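Side-chain contacts in clavulanic acid biosynthesis oligopeptide binding protein 2 (PDB 2WOL), which is a solute-binding protein of clavulanic acid biosynthesis in Streptomyces clavuligerus that probably binds peptides: residues 52-55 / 56-59; 317-320 / 321-325; 352-356 / 357-361; 373-376 / 377-381; 551-554 / 555-558. One frame throughout, in Å; residues are numbered along the deposited sequence.

In the fold
The five contacts show how a large solute-binding protein settles its helix starts and turns locally. Contact 1 is nearest the middle of the chain, about 9 Å between centres, and the side chain of Trp57 comes within about 4 Å of a bound glycerol, which may mark a pocket. Contact 5 packs directly against it, Leu58 CD2 lying 3.6 Å from Ile553 CG1. About 50 Å from contact 5, centre to centre, contact 4 lies beside contact 2: helices 319-327 and 375-384 pack side by side in opposite directions, Ala324 O 3.5 Å from Ala378 CB. The turns of contact 3 lie between, centred about 24 Å from contact 1 and 25 Å from contact 2.

Contact 1: residues 52-55 / 56-59; sequences YYVW and VWLL
Val56 lays its CG2 methyl over the face of the Trp55 indole, a CH-pi contact in which CG2 is 3.7 Å from the centroid of the six-membered ring and only 5° off its normal. A chi1 of 66° sets Trp55 CG between the backbone N and the carbonyl carbon and brings the indole face against Val56. The same methyl touches Tyr53 CB at 3.6 Å and stands at the edge of the tyrosine ring, so one branch of Val56 fills the angle between two aromatic side chains.

Trp57 lies against the backbone instead. Its indole carries Tyr53 O 3.4 Å above one face, with Val54 CA over that same face. This is the first turn of helix 54-63: Tyr53 occupies the N-cap position, and its carbonyl O accepts a nearly straight bond from Trp57 N at 2.9 Å, so the oxygen lying over the rim of the ring also anchors the residue bearing it.

Tyr52 runs alongside Trp57, the two side chains pointing the same way with their rings inclined at 48°. Tyr52 CD2 meets Trp57 CZ2 at 3.3 Å, at the edge of the indole. Tyr52 OH bonds to Asp456; Trp57 NE1 donates to Thr51 O, which probably helps fix the rotation of the indole beside a bound glycerol.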
loop_
_atom_site.group_PDB
_atom_site.type_symbol
_atom_site.label_atom_id
_atom_site.label_comp_id
_atom_site.label_asym_id
_atom_site.label_seq_id
_atom_site.Cartn_x
_atom_site.Cartn_y
_atom_site.Cartn_z
ATOM N N TYR A 52 -2.971 -8.480 -4.311
ATOM C CA TYR A 52 -2.729 -7.600 -3.172
ATOM C C TYR A 52 -1.252 -7.202 -3.094
ATOM O O TYR A 52 -0.765 -6.826 -2.022
ATOM C CB TYR A 52 -3.167 -8.260 -1.853
ATOM C CG TYR A 52 -4.053 -7.376 -0.998
ATOM C CD1 TYR A 52 -5.293 -7.830 -0.550
ATOM C CD2 TYR A 52 -3.667 -6.077 -0.664
ATOM C CE1 TYR A 52 -6.121 -7.018 0.225
ATOM C CE2 TYR A 52 -4.488 -5.253 0.106
ATOM C CZ TYR A 52 -5.714 -5.732 0.544
ATOM O OH TYR A 52 -6.537 -4.932 1.304
ATOM N N TYR A 53 -0.543 -7.306 -4.221
ATOM C CA TYR A 53 0.838 -6.833 -4.316
ATOM C C TYR A 53 0.843 -5.428 -4.890
ATOM O O TYR A 53 0.269 -5.191 -5.962
ATOM C CB TYR A 53 1.680 -7.715 -5.244
ATOM C CG TYR A 53 2.102 -9.079 -4.726
ATOM C CD1 TYR A 53 1.846 -9.482 -3.413
ATOM C CD2 TYR A 53 2.788 -9.958 -5.564
ATOM C CE1 TYR A 53 2.254 -10.744 -2.960
ATOM C CE2 TYR A 53 3.201 -11.208 -5.124
ATOM C CZ TYR A 53 2.931 -11.593 -3.826
ATOM O OH TYR A 53 3.346 -12.837 -3.409
ATOM N N VAL A 54 1.507 -4.503 -4.202
ATOM C CA VAL A 54 1.605 -3.119 -4.672
ATOM C C VAL A 54 2.179 -3.059 -6.088
ATOM O O VAL A 54 1.670 -2.320 -6.932
ATOM C CB VAL A 54 2.425 -2.219 -3.709
ATOM C CG1 VAL A 54 2.516 -0.797 -4.250
ATOM C CG2 VAL A 54 1.799 -2.210 -2.323
ATOM N N TRP A 55 3.209 -3.862 -6.351
ATOM C CA TRP A 55 3.859 -3.851 -7.657
ATOM C C TRP A 55 3.003 -4.463 -8.769
ATOM O O TRP A 55 3.198 -4.157 -9.946
ATOM C CB TRP A 55 5.260 -4.473 -7.599
ATOM C CG TRP A 55 5.328 -5.940 -7.275
ATOM C CD1 TRP A 55 5.461 -6.503 -6.035
ATOM C CD2 TRP A 55 5.330 -7.026 -8.212
ATOM N NE1 TRP A 55 5.521 -7.874 -6.142
ATOM C CE2 TRP A 55 5.450 -8.222 -7.466
ATOM C CE3 TRP A 55 5.239 -7.105 -9.610
ATOM C CZ2 TRP A 55 5.482 -9.483 -8.073
ATOM C CZ3 TRP A 55 5.271 -8.365 -10.214
ATOM C CH2 TRP A 55 5.391 -9.534 -9.444
ATOM N N VAL A 56 2.063 -5.326 -8.397
ATOM C CA VAL A 56 1.115 -5.850 -9.377
ATOM C C VAL A 56 0.005 -4.819 -9.631
ATOM O O VAL A 56 -0.461 -4.681 -10.763
ATOM C CB VAL A 56 0.551 -7.232 -8.981
ATOM C CG1 VAL A 56 -0.429 -7.737 -10.041
ATOM C CG2 VAL A 56 1.687 -8.237 -8.805
ATOM N N TRP A 57 -0.399 -4.073 -8.599
ATOM C CA TRP A 57 -1.298 -2.933 -8.817
ATOM C C TRP A 57 -0.655 -1.958 -9.803
ATOM O O TRP A 57 -1.316 -1.423 -10.692
ATOM C CB TRP A 57 -1.622 -2.205 -7.513
ATOM C CG TRP A 57 -2.322 -3.043 -6.487
ATOM C CD1 TRP A 57 -2.998 -4.212 -6.700
ATOM C CD2 TRP A 57 -2.418 -2.774 -5.078
ATOM N NE1 TRP A 57 -3.510 -4.686 -5.515
ATOM C CE2 TRP A 57 -3.169 -3.825 -4.503
ATOM C CE3 TRP A 57 -1.939 -1.748 -4.245
ATOM C CZ2 TRP A 57 -3.455 -3.883 -3.133
ATOM C CZ3 TRP A 57 -2.229 -1.803 -2.874
ATOM C CH2 TRP A 57 -2.978 -2.869 -2.336
ATOM N N LEU A 58 0.647 -1.746 -9.634
ATOM C CA LEU A 58 1.425 -0.890 -10.516
ATOM C C LEU A 58 1.443 -1.441 -11.947
ATOM O O LEU A 58 1.240 -0.698 -12.909
ATOM C CB LEU A 58 2.844 -0.774 -9.954
ATOM C CG LEU A 58 3.847 0.184 -10.586
ATOM C CD1 LEU A 58 3.464 1.631 -10.274
ATOM C CD2 LEU A 58 5.223 -0.150 -10.045
ATOM N N LEU A 59 1.673 -2.747 -12.075
ATOM C CA LEU A 59 1.650 -3.421 -13.372
ATOM C C LEU A 59 0.264 -3.369 -14.022
ATOM O O LEU A 59 0.146 -3.306 -15.248
ATOM C CB LEU A 59 2.105 -4.872 -13.214
ATOM C CG LEU A 59 2.208 -5.743 -14.464
ATOM C CD1 LEU A 59 3.330 -5.271 -15.378
ATOM C CD2 LEU A 59 2.417 -7.182 -14.047
#

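Contact 2: residues 317-320 / 321-325; sequences DNVH and VRRAV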
loop_
_atom_site.group_PDB
_atom_site.type_symbol
_atom_site.label_atom_id
_atom_site.label_comp_id
_atom_site.label_asym_id
_atom_site.label_seq_id
_atom_site.Cartn_x
_atom_site.Cartn_y
_atom_site.Cartn_z
ATOM N N ASP A 317 -2.777 -3.586 29.246
ATOM C CA ASP A 317 -4.083 -2.963 29.438
ATOM C C ASP A 317 -3.962 -1.605 30.132
ATOM O O ASP A 317 -4.860 -0.764 30.031
ATOM C CB ASP A 317 -4.998 -3.890 30.252
ATOM C CG ASP A 317 -4.394 -4.287 31.592
ATOM O OD1 ASP A 317 -3.285 -4.853 31.617
ATOM O OD2 ASP A 317 -5.047 -4.044 32.631
ATOM N N ASN A 318 -2.845 -1.401 30.825
ATOM C CA ASN A 318 -2.600 -0.177 31.577
ATOM C C ASN A 318 -1.892 0.842 30.693
ATOM O O ASN A 318 -0.803 0.574 30.172
ATOM C CB ASN A 318 -1.774 -0.493 32.829
ATOM C CG ASN A 318 -1.709 0.671 33.793
ATOM O OD1 ASN A 318 -1.133 1.708 33.485
ATOM N ND2 ASN A 318 -2.297 0.501 34.976
ATOM N N VAL A 319 -2.514 2.007 30.523
ATOM C CA VAL A 319 -1.952 3.063 29.666
ATOM C C VAL A 319 -0.536 3.464 30.088
ATOM O O VAL A 319 0.274 3.858 29.252
ATOM C CB VAL A 319 -2.879 4.314 29.568
ATOM C CG1 VAL A 319 -2.953 5.058 30.902
ATOM C CG2 VAL A 319 -2.421 5.245 28.437
ATOM N N HIS A 320 -0.241 3.361 31.382
ATOM C CA HIS A 320 1.062 3.784 31.893
ATOM C C HIS A 320 2.178 2.807 31.571
ATOM O O HIS A 320 3.320 3.219 31.360
ATOM C CB HIS A 320 0.966 4.119 33.377
ATOM C CG HIS A 320 0.080 5.288 33.642
ATOM N ND1 HIS A 320 -1.172 5.172 34.205
ATOM C CD2 HIS A 320 0.244 6.599 33.352
ATOM C CE1 HIS A 320 -1.730 6.368 34.273
ATOM N NE2 HIS A 320 -0.892 7.250 33.760
ATOM N N VAL A 321 1.838 1.523 31.506
ATOM C CA VAL A 321 2.754 0.525 30.959
ATOM C C VAL A 321 3.096 0.901 29.516
ATOM O O VAL A 321 4.263 0.890 29.123
ATOM C CB VAL A 321 2.150 -0.893 31.028
ATOM C CG1 VAL A 321 2.888 -1.854 30.103
ATOM C CG2 VAL A 321 2.167 -1.400 32.465
ATOM N N ARG A 322 2.075 1.270 28.745
ATOM C CA ARG A 322 2.271 1.566 27.326
ATOM C C ARG A 322 3.100 2.829 27.134
ATOM O O ARG A 322 3.974 2.874 26.274
ATOM C CB ARG A 322 0.929 1.659 26.598
ATOM C CG ARG A 322 0.083 0.392 26.742
ATOM C CD ARG A 322 -1.063 0.338 25.743
ATOM N NE ARG A 322 -2.026 1.429 25.895
ATOM C CZ ARG A 322 -3.129 1.372 26.642
ATOM N NH1 ARG A 322 -3.420 0.277 27.341
ATOM N NH2 ARG A 322 -3.939 2.419 26.694
ATOM N N ARG A 323 2.836 3.846 27.952
ATOM C CA ARG A 323 3.615 5.085 27.902
ATOM C C ARG A 323 5.058 4.877 28.352
ATOM O O ARG A 323 5.972 5.484 27.795
ATOM C CB ARG A 323 2.935 6.197 28.710
ATOM C CG ARG A 323 1.633 6.654 28.067
ATOM C CD ARG A 323 0.924 7.727 28.863
ATOM N NE ARG A 323 -0.287 8.142 28.161
ATOM C CZ ARG A 323 -1.314 8.775 28.724
ATOM N NH1 ARG A 323 -1.298 9.098 30.016
ATOM N NH2 ARG A 323 -2.368 9.089 27.985
ATOM N N ALA A 324 5.261 4.016 29.349
ATOM C CA ALA A 324 6.609 3.665 29.782
ATOM C C ALA A 324 7.420 3.130 28.609
ATOM O O ALA A 324 8.562 3.530 28.403
ATOM C CB ALA A 324 6.564 2.645 30.907
ATOM N N VAL A 325 6.810 2.243 27.830
ATOM C CA VAL A 325 7.465 1.671 26.659
ATOM C C VAL A 325 7.819 2.758 25.634
ATOM O O VAL A 325 8.927 2.765 25.089
ATOM C CB VAL A 325 6.604 0.561 26.016
ATOM C CG1 VAL A 325 7.195 0.109 24.679
ATOM C CG2 VAL A 325 6.473 -0.620 26.973
HETATM O O HOH W 1 -5.996 1.771 28.668
#
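The carbonyl O of Asp317 is approached by two groups on the Arg322 side of the contact. Water 1 donates to Asp317 O at 3.1 Å and accepts in turn from Arg322 NH2 at 2.9 Å, so a single water bridges backbone and guanidinium; Arg322 NH1 comes within 3.2 Å of the same oxygen. A bend at chi3 (-62°) brings the arginine back along the chain, and its flat end lies over the backbone of Val319, whose CA sits 3.6 Å above the centre of the guanidinium. NE and NH1 are engaged beyond the contact, by His520 O and Phe316 O, which should fix the orientation of the guanidinium.

Val319 also meets Arg323, which is extended from CG to NE: Val319 CG2, already close to Arg322 NH2, packs on one face of the Arg323 guanidinium, 3.6 Å from Arg323 NE. The valine is thereby set between two guanidinium faces. Tyr365 OH and Glu519 O take the polar end of Arg323.

Beneath these side chains the backbone settles into regular helical bonding, with Arg323 N donating to Val319 O at 2.9 Å. Asn318 begins it: with CG anti to the backbone N (chi1 -169°), OD1 reaches His320 N at 2.8 Å and accepts from it, the donor lying in the plane of the amide carbonyl. That bond closes an Asx turn, and the whole is an asparagine N-cap at the start of helix 319-327, packed beside strand 303-309 and helix 375-384.

Contact 3: residues 352-356 / 357-361; sequences FPPTL and PAHQD
His359 is pressed against the backbone of the first segment. Its ring has Pro354 CA over one face, a CH-pi contact with CA 3.8 Å from the centroid and 20° off the normal, while Phe352 O lies in the ring plane, 3.1 Å from CD2. The imidazole reaches this place because CG is anti to the backbone N (chi1 -176°), which sends the ring back across the bend of the chain.

Two type I turns sharing Leu356 make that bend. Leu356 N donates to Pro353 O at 3.2 Å in the first, and His359 N donates to Leu356 O at 3.0 Å in the second. On the buried side Phe352 CE1 meets Ala358 CB at 3.7 Å. The outer side is looser: the exposed Pro354 brings CB no nearer than 4.1 Å to His359 CE1, and Pro357, also exposed, is the first corner residue of the second turn.

The loop thus turns its apolar buried side to the helices, Phe352 resting on Leu464 of helix 460-468 and, together with Ala358, on Trp510 of helix 503-520. From that last helix Arg511 binds the carbonyls of Ala358 and His359.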
loop_
_atom_site.group_PDB
_atom_site.type_symbol
_atom_site.label_atom_id
_atom_site.label_comp_id
_atom_site.label_asym_id
_atom_site.label_seq_id
_atom_site.Cartn_x
_atom_site.Cartn_y
_atom_site.Cartn_z
ATOM N N PHE A 352 0.925 9.414 10.546
ATOM C CA PHE A 352 0.708 9.812 9.147
ATOM C C PHE A 352 2.010 10.090 8.404
ATOM O O PHE A 352 2.882 10.793 8.923
ATOM C CB PHE A 352 -0.148 11.080 9.055
ATOM C CG PHE A 352 -1.594 10.894 9.437
ATOM C CD1 PHE A 352 -2.202 11.785 10.317
ATOM C CD2 PHE A 352 -2.354 9.852 8.904
ATOM C CE1 PHE A 352 -3.543 11.639 10.672
ATOM C CE2 PHE A 352 -3.697 9.703 9.256
ATOM C CZ PHE A 352 -4.285 10.598 10.142
ATOM N N PRO A 353 2.147 9.546 7.181
ATOM C CA PRO A 353 3.219 9.989 6.285
ATOM C C PRO A 353 2.999 11.447 5.861
ATOM O O PRO A 353 1.854 11.906 5.833
ATOM C CB PRO A 353 3.073 9.062 5.069
ATOM C CG PRO A 353 2.239 7.924 5.533
ATOM C CD PRO A 353 1.328 8.485 6.575
ATOM N N PRO A 354 4.085 12.177 5.538
ATOM C CA PRO A 354 3.970 13.577 5.106
ATOM C C PRO A 354 3.229 13.813 3.781
ATOM O O PRO A 354 2.986 14.969 3.418
ATOM C CB PRO A 354 5.429 14.038 5.001
ATOM C CG PRO A 354 6.211 12.795 4.824
ATOM C CD PRO A 354 5.493 11.739 5.604
ATOM N N THR A 355 2.872 12.743 3.072
ATOM C CA THR A 355 2.082 12.855 1.839
ATOM C C THR A 355 0.631 13.214 2.129
ATOM O O THR A 355 -0.077 13.726 1.257
ATOM C CB THR A 355 2.088 11.548 1.015
ATOM O OG1 THR A 355 1.883 10.425 1.884
ATOM C CG2 THR A 355 3.395 11.386 0.254
ATOM N N LEU A 356 0.189 12.936 3.352
ATOM C CA LEU A 356 -1.208 13.142 3.718
ATOM C C LEU A 356 -1.437 14.519 4.329
ATOM O O LEU A 356 -0.628 14.979 5.138
ATOM C CB LEU A 356 -1.684 12.042 4.670
ATOM C CG LEU A 356 -1.506 10.596 4.199
ATOM C CD1 LEU A 356 -2.052 9.650 5.248
ATOM C CD2 LEU A 356 -2.176 10.344 2.852
ATOM N N PRO A 357 -2.539 15.187 3.932
ATOM C CA PRO A 357 -2.915 16.514 4.435
ATOM C C PRO A 357 -2.878 16.657 5.955
ATOM O O PRO A 357 -2.463 17.699 6.457
ATOM C CB PRO A 357 -4.345 16.687 3.917
ATOM C CG PRO A 357 -4.355 15.916 2.646
ATOM C CD PRO A 357 -3.495 14.708 2.913
ATOM N N ALA A 358 -3.290 15.615 6.679
ATOM C CA ALA A 358 -3.384 15.683 8.136
ATOM C C ALA A 358 -2.047 15.571 8.869
ATOM O O ALA A 358 -1.996 15.752 10.087
ATOM C CB ALA A 358 -4.360 14.643 8.659
ATOM N N HIS A 359 -0.971 15.278 8.139
ATOM C CA HIS A 359 0.359 15.214 8.742
ATOM C C HIS A 359 0.612 16.413 9.659
ATOM O O HIS A 359 0.389 17.567 9.279
ATOM C CB HIS A 359 1.441 15.126 7.667
ATOM C CG HIS A 359 2.821 14.959 8.216
ATOM N ND1 HIS A 359 3.730 15.994 8.274
ATOM C CD2 HIS A 359 3.447 13.877 8.739
ATOM C CE1 HIS A 359 4.859 15.556 8.804
ATOM N NE2 HIS A 359 4.713 14.275 9.097
ATOM N N GLN A 360 1.066 16.127 10.877
ATOM C CA GLN A 360 1.218 17.159 11.900
ATOM C C GLN A 360 2.398 16.881 12.820
ATOM O O GLN A 360 2.876 15.744 12.906
ATOM C CB GLN A 360 -0.058 17.243 12.747
ATOM C CG GLN A 360 -0.322 15.971 13.562
ATOM C CD GLN A 360 -1.577 16.037 14.409
ATOM O OE1 GLN A 360 -1.963 17.101 14.900
ATOM N NE2 GLN A 360 -2.219 14.885 14.598
ATOM N N ASP A 361 2.842 17.924 13.520
ATOM C CA ASP A 361 3.791 17.778 14.618
ATOM C C ASP A 361 3.063 17.181 15.806
ATOM O O ASP A 361 2.123 17.781 16.331
ATOM C CB ASP A 361 4.363 19.132 15.028
ATOM C CG ASP A 361 5.283 19.721 13.990
ATOM O OD1 ASP A 361 5.629 19.024 13.009
ATOM O OD2 ASP A 361 5.663 20.896 14.172
#

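Contact 4: residues 373-376 / 377-381; sequences GDLD and AARAE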
loop_
_atom_site.group_PDB
_atom_site.type_symbol
_atom_site.label_atom_id
_atom_site.label_comp_id
_atom_site.label_asym_id
_atom_site.label_seq_id
_atom_site.Cartn_x
_atom_site.Cartn_y
_atom_site.Cartn_z
ATOM N N GLY A 373 15.899 7.860 24.623
ATOM C CA GLY A 373 14.954 7.462 25.667
ATOM C C GLY A 373 14.958 8.413 26.846
ATOM O O GLY A 373 16.019 8.875 27.270
ATOM N N ASP A 374 13.770 8.714 27.364
ATOM C CA ASP A 374 13.634 9.450 28.617
ATOM C C ASP A 374 13.308 8.431 29.701
ATOM O O ASP A 374 12.143 8.094 29.929
ATOM C CB ASP A 374 12.546 10.523 28.516
ATOM C CG ASP A 374 12.462 11.393 29.763
ATOM O OD1 ASP A 374 12.995 10.989 30.820
ATOM O OD2 ASP A 374 11.837 12.475 29.684
ATOM N N LEU A 375 14.353 7.942 30.359
ATOM C CA LEU A 375 14.206 6.853 31.313
ATOM C C LEU A 375 13.577 7.318 32.619
ATOM O O LEU A 375 12.893 6.541 33.280
ATOM C CB LEU A 375 15.549 6.154 31.553
ATOM C CG LEU A 375 16.284 5.639 30.303
ATOM C CD1 LEU A 375 17.496 4.805 30.707
ATOM C CD2 LEU A 375 15.366 4.833 29.376
ATOM N N ASP A 376 13.783 8.586 32.971
ATOM C CA ASP A 376 13.097 9.167 34.128
ATOM C C ASP A 376 11.583 9.148 33.918
ATOM O O ASP A 376 10.831 8.731 34.803
ATOM C CB ASP A 376 13.568 10.599 34.394
ATOM C CG ASP A 376 14.954 10.663 35.017
ATOM O OD1 ASP A 376 15.461 9.628 35.509
ATOM O OD2 ASP A 376 15.532 11.770 35.030
ATOM N N ALA A 377 11.138 9.584 32.741
ATOM C CA ALA A 377 9.711 9.601 32.429
ATOM C C ALA A 377 9.142 8.187 32.384
ATOM O O ALA A 377 8.048 7.943 32.890
ATOM C CB ALA A 377 9.454 10.321 31.119
ATOM N N ALA A 378 9.894 7.262 31.784
ATOM C CA ALA A 378 9.484 5.855 31.696
ATOM C C ALA A 378 9.305 5.230 33.079
ATOM O O ALA A 378 8.322 4.523 33.324
ATOM C CB ALA A 378 10.484 5.048 30.875
ATOM N N ARG A 379 10.250 5.497 33.980
ATOM C CA ARG A 379 10.182 4.950 35.340
ATOM C C ARG A 379 8.998 5.512 36.115
ATOM O O ARG A 379 8.363 4.799 36.894
ATOM C CB ARG A 379 11.497 5.173 36.097
ATOM C CG ARG A 379 12.608 4.232 35.650
ATOM C CD ARG A 379 13.925 4.501 36.348
ATOM N NE ARG A 379 15.008 3.776 35.684
ATOM C CZ ARG A 379 16.042 4.350 35.071
ATOM N NH1 ARG A 379 16.168 5.671 35.052
ATOM N NH2 ARG A 379 16.964 3.591 34.493
ATOM N N ALA A 380 8.693 6.787 35.888
ATOM C CA ALA A 380 7.532 7.410 36.512
ATOM C C ALA A 380 6.237 6.765 36.019
ATOM O O ALA A 380 5.319 6.534 36.804
ATOM C CB ALA A 380 7.525 8.907 36.256
ATOM N N GLU A 381 6.174 6.460 34.720
ATOM C CA GLU A 381 5.022 5.766 34.144
ATOM C C GLU A 381 4.880 4.362 34.733
ATOM O O GLU A 381 3.775 3.936 35.080
ATOM C CB GLU A 381 5.119 5.695 32.614
ATOM C CG GLU A 381 5.066 7.046 31.891
ATOM C CD GLU A 381 3.710 7.738 31.944
ATOM O OE1 GLU A 381 2.676 7.054 32.138
ATOM O OE2 GLU A 381 3.687 8.980 31.774
#
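A chi1 of -175° swings the carboxylate of Asp374 away from its own amide and forward to Ala377, while Arg379, extended from CG to NE, runs back along the helix to Leu375. The first of these reaches makes an N-cap: Asp374 stands just before helix 375-384, and OD1 accepts from Ala377 N at 3.0 Å, nearly straight at 167°. The N-H does not come in the plane of the carboxylate but meets OD1 from above it, 64° out. The acid therefore leans one face toward the helix start, and Ala377 CB closes against it, 3.5 Å from Asp374 CG. A negative group here would be expected to suit the positive end of the helix dipole.

The backbone carries on from the same residue. Asp374 O accepts from Ala378 N at 3.0 Å, so carboxylate and carbonyl of one aspartate serve two successive amides of the first turn. Leu375 O then takes Arg379 N, the next step of the regular helical pattern.

On another flank of the helix the Arg379 guanidinium lies with one face over Leu375 CB, which is 3.6 Å from NH1. Asp376 approaches the edge of this group rather than a face, but OD1 stays 4.0 Å from NH1, so acid and base are neighbours without forming a salt bridge. The firm polar partner lies beyond the helix, where NH2 donates to Arg415 O. The leucine tip crosses the guanidinium end obliquely, Leu375 CD1 lying 4.0 Å from Arg379 NH2.

Contact 5: residues 551-554 / 555-558; sequences YDIQ and AMGL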
loop_
_atom_site.group_PDB
_atom_site.type_symbol
_atom_site.label_atom_id
_atom_site.label_comp_id
_atom_site.label_asym_id
_atom_site.label_seq_id
_atom_site.Cartn_x
_atom_site.Cartn_y
_atom_site.Cartn_z
ATOM N N TYR A 551 8.410 3.473 -9.000
ATOM C CA TYR A 551 8.374 4.071 -10.333
ATOM C C TYR A 551 7.075 3.736 -11.055
ATOM O O TYR A 551 6.585 2.609 -10.967
ATOM C CB TYR A 551 9.524 3.547 -11.183
ATOM C CG TYR A 551 10.923 3.972 -10.780
ATOM C CD1 TYR A 551 11.993 3.085 -10.909
ATOM C CD2 TYR A 551 11.180 5.249 -10.292
ATOM C CE1 TYR A 551 13.287 3.461 -10.570
ATOM C CE2 TYR A 551 12.465 5.634 -9.934
ATOM C CZ TYR A 551 13.513 4.737 -10.081
ATOM O OH TYR A 551 14.804 5.092 -9.748
ATOM N N ASP A 552 6.528 4.703 -11.788
ATOM C CA ASP A 552 5.337 4.434 -12.590
ATOM C C ASP A 552 5.747 3.755 -13.893
ATOM O O ASP A 552 6.003 4.408 -14.906
ATOM C CB ASP A 552 4.546 5.710 -12.861
ATOM C CG ASP A 552 3.144 5.431 -13.374
ATOM O OD1 ASP A 552 2.665 4.282 -13.230
ATOM O OD2 ASP A 552 2.512 6.368 -13.908
ATOM N N ILE A 553 5.819 2.430 -13.840
ATOM C CA ILE A 553 6.238 1.603 -14.964
ATOM C C ILE A 553 5.530 1.968 -16.268
ATOM O O ILE A 553 6.166 2.054 -17.312
ATOM C CB ILE A 553 5.999 0.103 -14.655
ATOM C CG1 ILE A 553 6.713 -0.311 -13.358
ATOM C CG2 ILE A 553 6.382 -0.782 -15.847
ATOM C CD1 ILE A 553 8.229 -0.164 -13.362
ATOM N N GLN A 554 4.217 2.185 -16.199
ATOM C CA GLN A 554 3.416 2.419 -17.402
ATOM C C GLN A 554 3.842 3.666 -18.185
ATOM O O GLN A 554 3.591 3.760 -19.382
ATOM C CB GLN A 554 1.919 2.459 -17.066
ATOM C CG GLN A 554 1.449 3.682 -16.292
ATOM C CD GLN A 554 1.152 4.866 -17.189
ATOM O OE1 GLN A 554 0.845 4.699 -18.372
ATOM N NE2 GLN A 554 1.229 6.072 -16.632
ATOM N N ALA A 555 4.475 4.613 -17.499
ATOM C CA ALA A 555 4.897 5.867 -18.125
ATOM C C ALA A 555 6.212 5.743 -18.896
ATOM O O ALA A 555 6.553 6.617 -19.695
ATOM C CB ALA A 555 5.013 6.955 -17.076
ATOM N N MET A 556 6.941 4.658 -18.658
ATOM C CA MET A 556 8.303 4.511 -19.159
ATOM C C MET A 556 8.367 4.186 -20.639
ATOM O O MET A 556 7.483 3.532 -21.184
ATOM C CB MET A 556 9.036 3.421 -18.387
ATOM C CG MET A 556 9.302 3.763 -16.948
ATOM S SD MET A 556 9.940 2.334 -16.074
ATOM C CE MET A 556 10.255 3.078 -14.476
ATOM N N GLY A 557 9.440 4.644 -21.275
ATOM C CA GLY A 557 9.784 4.218 -22.627
ATOM C C GLY A 557 11.257 3.869 -22.710
ATOM O O GLY A 557 11.947 3.785 -21.692
ATOM N N LEU A 558 11.732 3.675 -23.935
ATOM C CA LEU A 558 13.136 3.373 -24.196
ATOM C C LEU A 558 13.720 4.443 -25.105
ATOM O O LEU A 558 13.055 4.902 -26.040
ATOM C CB LEU A 558 13.290 1.995 -24.861
ATOM C CG LEU A 558 12.978 0.703 -24.088
ATOM C CD1 LEU A 558 13.704 0.671 -22.739
ATOM C CD2 LEU A 558 11.472 0.464 -23.913
HETATM O O HOH W 2 6.016 1.374 -20.078
HETATM O O HOH W 3 4.920 4.271 -21.754
#
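An inverse gamma turn centred on Asp552 leads straight into a short 3-10 turn, in which Ala555 N donates to Asp552 O and Met556 N to Ile553 O, each at 3.0 Å. Over this tight turn Met556 doubles back as an extended chain, its thioether running past the backbone of Ile553 and its methyl entering the angle between two side chains. CE touches Tyr551 CB at 3.4 Å, close for two carbons, and stands 4.0 Å from Ile553 CD1. The tyrosine ring meets the methyl only obliquely and goes on toward Asp297, which binds its hydroxyl.

The turn carries the chain from strand 550-551 on to strand 557-558, which pairs antiparallel with strand 539-540, and the contact is wholly buried. Ile553 points from it into the apolar layer formed by Leu35, Leu37 and Ile271.

Polar groups gather on another side. Gln554 takes chi1 of 71° and bends again at chi2, which curls its amide back over the turn until NE2 donates to Asp552 OD2 at 3.0 Å. That bond is straight (164°), lies close to the plane of the glutamine amide, and meets the carboxylate from above its own plane. Asp552 OD1 forms a salt bridge with Arg61, so the acid is held at both oxygens. Where the turn opens into the strand, water 3 donates to Gln554 O at 2.8 Å and to Met556 O at 2.7 Å, bridging two buried carbonyls.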